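Local coordinates for protein streptokinase domain B (Streptococcus dysgalactiae subsp. equisimilis, PDB 1QQR) that probably helps streptokinase, a non-proteolytic bacterial activator of plasminogen, promote fibrinolysis, at residues 52-55 with 56-60. Residues are numbered along the deposited sequence; the frame is centred on the assembly and turned at random.
Sequences QAQS and ILNKN
Gln54 sends CG anti to its own backbone N (chi1 -176°) and then bends at chi2, which carries its amide forward along the helix to the side chain of Asn58, one turn on; the two amide planes stand 48° apart. Ile56 instead sets CG1 beside its backbone N and runs straight on to CD1, which lays the chain back over the preceding turn: CG1 is 3.4 Å from Gln52 O, and CD1 is 4.2 Å from Gln52 OE1. Gln52 O also accepts a hydrogen bond from Ile56 N at 3.0 Å. Beneath these side chains the regular i to i+4 pattern of an alpha helix continues, Leu57 N reaching Ala53 O at 2.7 Å, Asn58 N reaching Gln54 O at 2.9 Å and Lys59 N reaching Ser55 O at 3.2 Å. Lys59 lays its CG 3.5 Å from Ser55 O. The polar ends of both glutamines are anchored beyond the helix, Gln52 OE1 by Lys33 NZ and Gln54 OE1 by the backbone N of Ile66 in strand 64-76. Along the sheet-facing side of helix 46-60, Ala53 packs on Tyr12 and Tyr124, Ile56 on Tyr12 and Phe16, and Leu57 on Phe16 and Val126, seating the helix's C-terminal half against strands 8-18 and 111-128.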
ATOM      1  N   GLN A  52       0.070  -6.630   7.852  1.00 39.69           N
ATOM      2  CA  GLN A  52       1.273  -6.384   7.069  1.00 36.79           C
ATOM      3  C   GLN A  52       2.058  -5.196   7.630  1.00 33.55           C
ATOM      4  O   GLN A  52       3.270  -5.262   7.813  1.00 36.13           O
ATOM      5  CB  GLN A  52       0.906  -6.077   5.612  1.00 38.99           C
ATOM      6  CG  GLN A  52       1.010  -7.246   4.678  1.00 46.77           C
ATOM      7  CD  GLN A  52       2.363  -7.924   4.760  1.00 55.17           C
ATOM      8  OE1 GLN A  52       3.427  -7.276   4.673  1.00 46.73           O
ATOM      9  NE2 GLN A  52       2.335  -9.237   4.936  1.00 42.18           N
ATOM     10  N   ALA A  53       1.361  -4.097   7.890  1.00 30.00           N
ATOM     11  CA  ALA A  53       2.037  -2.913   8.387  1.00 27.76           C
ATOM     12  C   ALA A  53       2.661  -3.174   9.775  1.00 30.25           C
ATOM     13  O   ALA A  53       3.807  -2.812  10.025  1.00 32.40           O
ATOM     14  CB  ALA A  53       1.049  -1.729   8.441  1.00 20.02           C
ATOM     15  N   GLN A  54       1.915  -3.820  10.665  1.00 31.08           N
ATOM     16  CA  GLN A  54       2.417  -4.098  12.002  1.00 29.80           C
ATOM     17  C   GLN A  54       3.680  -4.947  11.896  1.00 39.23           C
ATOM     18  O   GLN A  54       4.663  -4.685  12.578  1.00 39.26           O
ATOM     19  CB  GLN A  54       1.341  -4.811  12.847  1.00 35.59           C
ATOM     20  CG  GLN A  54       1.709  -5.086  14.332  1.00 34.47           C
ATOM     21  CD  GLN A  54       2.130  -3.815  15.111  1.00 51.36           C
ATOM     22  OE1 GLN A  54       1.333  -2.885  15.297  1.00 41.73           O
ATOM     23  NE2 GLN A  54       3.391  -3.782  15.566  1.00 40.09           N
ATOM     24  N   SER A  55       3.689  -5.942  11.016  1.00 38.47           N
ATOM     25  CA  SER A  55       4.879  -6.772  10.920  1.00 36.22           C
ATOM     26  C   SER A  55       6.056  -5.975  10.351  1.00 39.52           C
ATOM     27  O   SER A  55       7.196  -6.122  10.808  1.00 38.66           O
ATOM     28  CB  SER A  55       4.599  -8.048  10.106  1.00 38.91           C
ATOM     29  OG  SER A  55       4.880  -7.908   8.723  1.00 45.95           O
ATOM     30  N   ILE A  56       5.798  -5.114   9.374  1.00 38.99           N
ATOM     31  CA  ILE A  56       6.884  -4.311   8.824  1.00 37.56           C
ATOM     32  C   ILE A  56       7.398  -3.361   9.908  1.00 40.84           C
ATOM     33  O   ILE A  56       8.608  -3.163  10.049  1.00 38.53           O
ATOM     34  CB  ILE A  56       6.411  -3.512   7.621  1.00 40.90           C
ATOM     35  CG1 ILE A  56       6.238  -4.465   6.436  1.00 39.35           C
ATOM     36  CG2 ILE A  56       7.384  -2.385   7.326  1.00 37.81           C
ATOM     37  CD1 ILE A  56       5.703  -3.825   5.201  1.00 38.19           C
ATOM     38  N   LEU A  57       6.464  -2.790  10.677  1.00 38.25           N
ATOM     39  CA  LEU A  57       6.795  -1.879  11.769  1.00 39.91           C
ATOM     40  C   LEU A  57       7.671  -2.599  12.802  1.00 39.27           C
ATOM     41  O   LEU A  57       8.627  -2.029  13.309  1.00 39.70           O
ATOM     42  CB  LEU A  57       5.517  -1.360  12.459  1.00 34.59           C
ATOM     43  CG  LEU A  57       5.788  -0.384  13.617  1.00 39.12           C
ATOM     44  CD1 LEU A  57       6.514   0.861  13.067  1.00 32.85           C
ATOM     45  CD2 LEU A  57       4.483   0.022  14.300  1.00 32.30           C
ATOM     46  N   ASN A  58       7.346  -3.849  13.108  1.00 40.30           N
ATOM     47  CA  ASN A  58       8.136  -4.614  14.067  1.00 49.84           C
ATOM     48  C   ASN A  58       9.578  -4.738  13.605  1.00 51.08           C
ATOM     49  O   ASN A  58      10.494  -4.460  14.371  1.00 57.24           O
ATOM     50  CB  ASN A  58       7.547  -6.015  14.274  1.00 52.59           C
ATOM     51  CG  ASN A  58       6.264  -6.000  15.098  1.00 62.22           C
ATOM     52  OD1 ASN A  58       5.546  -7.007  15.171  1.00 68.00           O
ATOM     53  ND2 ASN A  58       5.973  -4.860  15.729  1.00 60.16           N
ATOM     54  N   LYS A  59       9.787  -5.136  12.352  1.00 51.29           N
ATOM     55  CA  LYS A  59      11.147  -5.295  11.847  1.00 53.54           C
ATOM     56  C   LYS A  59      11.941  -3.999  11.829  1.00 54.07           C
ATOM     57  O   LYS A  59      13.032  -3.943  12.378  1.00 59.26           O
ATOM     58  CB  LYS A  59      11.153  -5.876  10.437  1.00 56.79           C
ATOM     59  CG  LYS A  59      10.477  -7.224  10.297  1.00 73.89           C
ATOM     60  CD  LYS A  59      10.540  -7.704   8.836  1.00 82.38           C
ATOM     61  CE  LYS A  59       9.798  -9.023   8.620  1.00 83.50           C
ATOM     62  NZ  LYS A  59       9.877  -9.480   7.196  1.00 84.04           N
ATOM     63  N   ASN A  60      11.401  -2.956  11.211  1.00 53.40           N
ATOM     64  CA  ASN A  60      12.126  -1.690  11.120  1.00 53.71           C
ATOM     65  C   ASN A  60      12.120  -0.818  12.356  1.00 56.76           C
ATOM     66  O   ASN A  60      13.050  -0.052  12.564  1.00 60.01           O
ATOM     67  CB  ASN A  60      11.604  -0.848   9.960  1.00 55.14           C
ATOM     68  CG  ASN A  60      11.686  -1.566   8.636  1.00 52.74           C
ATOM     69  OD1 ASN A  60      12.607  -2.345   8.390  1.00 48.29           O
ATOM     70  ND2 ASN A  60      10.733  -1.288   7.763  1.00 53.53           N
TER